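Local coordinates for Glyoxalase/Bleomycin resistance protein/dioxygenase domain (Frankia sp., PDB 2RK0) that is of unknown specific function but belongs to the glyoxalase/bleomycin resistance protein/dioxygenase superfamily, whose members include metal-dependent enzymes and drug-binding proteins, at residues R34-D38 and T39-A43; V13-L16 and D17-C20. All blocks are in the same frame, centred on the assembly; numbering follows the deposited sequence.

Contact 1 is the tip of the hairpin formed by strands 30-36 and 40-46. Contact 2 is the start of helix 16-27, which leads into that hairpin. Their centres lie about 12 Å apart, on the same side of the chain's centre. They also touch directly. Arg34 NH1 of contact 1 makes a salt bridge of 2.7 Å with Asp17 OD1 of contact 2. Next to it, Ala43 CB packs 3.5 Å from Cys20 SG and 3.7 Å from Leu16 CD1. The first turn of the helix therefore lies against one face of the hairpin.

Contact 1 (R34-D38 and T39-A43); sequences RGRGD and TTSFA
The Phe42 ring has Gly35 over one face and Gly37 N near its plane at the edge. Gly35 N lies 3.4 Å above the ring plane, over the centre. Gly35 CA makes a CH-pi contact, 3.8 Å from the centroid of the Phe42 ring. With CG between its own N and carbonyl carbon (chi1 74°), the Phe42 ring is folded back across Gly35 of the facing strand. Gly35 has no side chain on this face, and the ring lies directly on its backbone.

The Arg36 guanidinium has the Thr40 backbone over one face, toward its rim. At its edge, in the plane, Arg36 NH1 donates to Ser41 OG at 3.2 Å. This bond is bent, with an angle of 141° at the hydrogen. A bend at chi2 (65°) swings the Arg36 chain over the neighbouring strand. Arg36 CD passes 3.2 Å from Thr40 O. Arg36 NH2 makes a salt bridge to Asp59.

The backbones form an antiparallel hairpin. Gly35 and Phe42 are a hydrogen-bonded pair, with Gly35 N to Phe42 O at 2.8 Å and Phe42 N to Gly35 O at 3.0 Å. Gly37 N reaches Thr40 O at 2.6 Å and closes the two-residue turn, Asp38-Thr39.

Strand 52-58 runs along the other side of strand 40-46, and Thr40 OG1 bonds to Arg56 there. Arg34, Ser41 and Ala43 touch helix 16-27, while Phe42 points to the opposite face of the sheet and touches Arg56.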
loop_
_atom_site.group_PDB
_atom_site.type_symbol
_atom_site.label_atom_id
_atom_site.label_comp_id
_atom_site.label_asym_id
_atom_site.label_seq_id
_atom_site.Cartn_x
_atom_site.Cartn_y
_atom_site.Cartn_z
ATOM N N ARG A 34 -12.726 16.008 -1.404
ATOM C CA ARG A 34 -12.885 15.189 -2.587
ATOM C C ARG A 34 -12.873 16.122 -3.779
ATOM O O ARG A 34 -13.363 17.253 -3.706
ATOM C CB ARG A 34 -14.180 14.375 -2.544
ATOM C CG ARG A 34 -15.461 15.173 -2.585
ATOM C CD ARG A 34 -16.606 14.236 -2.910
ATOM N NE ARG A 34 -16.691 13.139 -1.951
ATOM C CZ ARG A 34 -17.392 12.026 -2.150
ATOM N NH1 ARG A 34 -18.066 11.857 -3.282
ATOM N NH2 ARG A 34 -17.429 11.090 -1.212
ATOM N N GLY A 35 -12.296 15.661 -4.876
ATOM C CA GLY A 35 -12.231 16.510 -6.037
ATOM C C GLY A 35 -12.267 15.785 -7.356
ATOM O O GLY A 35 -12.643 14.613 -7.454
ATOM N N ARG A 36 -11.853 16.509 -8.383
ATOM C CA ARG A 36 -11.836 15.995 -9.732
ATOM C C ARG A 36 -10.436 16.146 -10.303
ATOM O O ARG A 36 -9.778 17.169 -10.109
ATOM C CB ARG A 36 -12.850 16.780 -10.565
ATOM C CG ARG A 36 -12.915 16.399 -12.018
ATOM C CD ARG A 36 -13.413 14.984 -12.205
ATOM N NE ARG A 36 -13.294 14.598 -13.602
ATOM C CZ ARG A 36 -13.528 13.381 -14.072
ATOM N NH1 ARG A 36 -13.899 12.405 -13.252
ATOM N NH2 ARG A 36 -13.389 13.140 -15.366
ATOM N N GLY A 37 -9.971 15.104 -10.979
ATOM C CA GLY A 37 -8.662 15.148 -11.596
ATOM C C GLY A 37 -8.906 15.179 -13.088
ATOM O O GLY A 37 -10.032 15.426 -13.523
ATOM N N ASP A 38 -7.870 14.932 -13.878
ATOM C CA ASP A 38 -8.016 14.927 -15.328
ATOM C C ASP A 38 -9.020 13.857 -15.771
ATOM O O ASP A 38 -10.033 14.163 -16.401
ATOM C CB ASP A 38 -6.655 14.674 -15.987
ATOM C CG ASP A 38 -6.763 14.440 -17.486
ATOM O OD1 ASP A 38 -7.429 15.243 -18.172
ATOM O OD2 ASP A 38 -6.172 13.451 -17.973
ATOM N N THR A 39 -8.736 12.602 -15.433
ATOM C CA THR A 39 -9.608 11.495 -15.805
ATOM C C THR A 39 -10.115 10.729 -14.584
ATOM O O THR A 39 -10.569 9.588 -14.706
ATOM C CB THR A 39 -8.869 10.501 -16.691
ATOM O OG1 THR A 39 -7.718 10.017 -15.988
ATOM C CG2 THR A 39 -8.434 11.162 -17.988
ATOM N N THR A 40 -10.043 11.356 -13.416
ATOM C CA THR A 40 -10.477 10.698 -12.189
ATOM C C THR A 40 -11.229 11.601 -11.219
ATOM O O THR A 40 -11.216 12.825 -11.343
ATOM C CB THR A 40 -9.273 10.139 -11.399
ATOM O OG1 THR A 40 -8.368 11.213 -11.096
ATOM C CG2 THR A 40 -8.543 9.061 -12.197
ATOM N N SER A 41 -11.886 10.957 -10.259
ATOM C CA SER A 41 -12.601 11.621 -9.176
ATOM C C SER A 41 -11.859 11.062 -7.967
ATOM O O SER A 41 -11.509 9.883 -7.952
ATOM C CB SER A 41 -14.067 11.183 -9.111
ATOM O OG SER A 41 -14.782 11.578 -10.268
ATOM N N PHE A 42 -11.604 11.889 -6.962
ATOM C CA PHE A 42 -10.882 11.402 -5.800
ATOM C C PHE A 42 -11.459 11.927 -4.497
ATOM O O PHE A 42 -12.206 12.910 -4.473
ATOM C CB PHE A 42 -9.410 11.805 -5.905
ATOM C CG PHE A 42 -9.172 13.262 -5.648
ATOM C CD1 PHE A 42 -9.117 13.750 -4.345
ATOM C CD2 PHE A 42 -9.047 14.158 -6.706
ATOM C CE1 PHE A 42 -8.943 15.110 -4.095
ATOM C CE2 PHE A 42 -8.872 15.524 -6.470
ATOM C CZ PHE A 42 -8.821 16.000 -5.160
ATOM N N ALA A 43 -11.102 11.246 -3.418
ATOM C CA ALA A 43 -11.519 11.619 -2.078
ATOM C C ALA A 43 -10.342 11.276 -1.185
ATOM O O ALA A 43 -9.932 10.118 -1.091
ATOM C CB ALA A 43 -12.757 10.832 -1.655
#

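Contact 2 (V13-L16 and D17-C20); sequences VRDL and DISC
Asp15 N and Ser19 OG hold one water between them. The water accepts from Asp15 N at 2.8 Å and is hydrogen-bonded to Ser19 OG at 3.0 Å. It bridges the residue before the helix to a serine in the first turn.

Ile18 N donates to Asp15 OD1 at 3.0 Å, nearly straight, with 167° at the hydrogen. The N-H meets OD1 from above the carboxylate plane, 43° out of it. Asp15 has CG opposite its own N (chi1 -172°), which brings OD1 to the backbone N-H of Ile18. Ile18 crosses Asp15 at about a right angle, and its CG1 lies 3.5 Å from Asp15 CG.

This is an N-cap, with Asp15 as the capping residue of helix 16-27. Helix 16-27 is the helix of the first beta-alpha-beta-beta-beta module of the glyoxalase fold, between strands 6-12 and 30-36. The carboxylate accepts from an N-H that has no earlier helical carbonyl to use. Its negative charge is probably stabilised by the partly positive N-terminal end of the helix. The regular helix pattern begins with Ser19 N to Asp15 O and continues with Cys20 N to Leu16 O at 2.9 Å.

Val13 packs beside the serine, its CB 3.2 Å from Ser19 OG. Leu16 CD1 lies 3.8 Å from Cys20 SG, and both residues turn inward against Leu55 and Ala43. Asp17 OD2 lies 4.4 Å from Asp15 OD1. This proximity of like charges is probably eased by the salt bridge of Asp17 OD1 with Arg34. Leu16 N, at the start of the helix, donates to Glu57 OE1 on strand 52-58.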
loop_
_atom_site.group_PDB
_atom_site.type_symbol
_atom_site.label_atom_id
_atom_site.label_comp_id
_atom_site.label_asym_id
_atom_site.label_seq_id
_atom_site.Cartn_x
_atom_site.Cartn_y
_atom_site.Cartn_z
ATOM N N VAL A 13 -10.598 2.621 -7.158
ATOM C CA VAL A 13 -11.881 2.000 -6.835
ATOM C C VAL A 13 -12.894 2.210 -7.955
ATOM O O VAL A 13 -12.848 3.212 -8.661
ATOM C CB VAL A 13 -12.455 2.577 -5.517
ATOM C CG1 VAL A 13 -11.502 2.257 -4.371
ATOM C CG2 VAL A 13 -12.660 4.083 -5.641
ATOM N N ARG A 14 -13.808 1.259 -8.109
ATOM C CA ARG A 14 -14.815 1.337 -9.162
ATOM C C ARG A 14 -15.837 2.448 -8.923
ATOM O O ARG A 14 -16.195 3.183 -9.840
ATOM C CB ARG A 14 -15.537 -0.009 -9.295
ATOM C CG ARG A 14 -16.559 -0.059 -10.422
ATOM C CD ARG A 14 -16.969 -1.499 -10.711
ATOM N NE ARG A 14 -17.703 -1.625 -11.968
ATOM C CZ ARG A 14 -18.982 -1.301 -12.129
ATOM N NH1 ARG A 14 -19.687 -0.828 -11.105
ATOM N NH2 ARG A 14 -19.556 -1.455 -13.317
ATOM N N ASP A 15 -16.297 2.562 -7.683
ATOM C CA ASP A 15 -17.272 3.578 -7.326
ATOM C C ASP A 15 -16.805 4.376 -6.107
ATOM O O ASP A 15 -16.817 3.877 -4.979
ATOM C CB ASP A 15 -18.620 2.920 -7.035
ATOM C CG ASP A 15 -19.727 3.935 -6.836
ATOM O OD1 ASP A 15 -19.565 4.835 -5.990
ATOM O OD2 ASP A 15 -20.760 3.832 -7.525
ATOM N N LEU A 16 -16.405 5.620 -6.346
ATOM C CA LEU A 16 -15.910 6.493 -5.290
ATOM C C LEU A 16 -16.818 6.607 -4.065
ATOM O O LEU A 16 -16.373 6.401 -2.932
ATOM C CB LEU A 16 -15.637 7.890 -5.849
ATOM C CG LEU A 16 -15.053 8.883 -4.837
ATOM C CD1 LEU A 16 -13.766 8.325 -4.250
ATOM C CD2 LEU A 16 -14.801 10.221 -5.517
ATOM N N ASP A 17 -18.086 6.938 -4.286
ATOM C CA ASP A 17 -19.022 7.087 -3.174
ATOM C C ASP A 17 -19.170 5.819 -2.353
ATOM O O ASP A 17 -19.212 5.868 -1.128
ATOM C CB ASP A 17 -20.395 7.524 -3.683
ATOM C CG ASP A 17 -20.352 8.863 -4.375
ATOM O OD1 ASP A 17 -19.692 9.779 -3.842
ATOM O OD2 ASP A 17 -20.981 8.999 -5.444
ATOM N N ILE A 18 -19.259 4.682 -3.028
ATOM C CA ILE A 18 -19.409 3.417 -2.322
ATOM C C ILE A 18 -18.196 3.166 -1.435
ATOM O O ILE A 18 -18.334 2.747 -0.287
ATOM C CB ILE A 18 -19.607 2.244 -3.311
ATOM C CG1 ILE A 18 -20.982 2.375 -3.982
ATOM C CG2 ILE A 18 -19.500 0.906 -2.581
ATOM C CD1 ILE A 18 -21.359 1.211 -4.869
ATOM N N SER A 19 -17.008 3.442 -1.962
ATOM C CA SER A 19 -15.772 3.240 -1.206
ATOM C C SER A 19 -15.631 4.197 -0.020
ATOM O O SER A 19 -15.176 3.804 1.055
ATOM C CB SER A 19 -14.570 3.382 -2.138
ATOM O OG SER A 19 -14.542 2.321 -3.072
ATOM N N CYS A 20 -16.018 5.453 -0.218
ATOM C CA CYS A 20 -15.928 6.436 0.852
ATOM C C CYS A 20 -16.743 5.957 2.035
ATOM O O CYS A 20 -16.282 5.997 3.170
ATOM C CB CYS A 20 -16.448 7.793 0.382
ATOM S SG CYS A 20 -15.347 8.630 -0.770
HETATM O O HOH W 1 -16.064 1.044 -5.319
#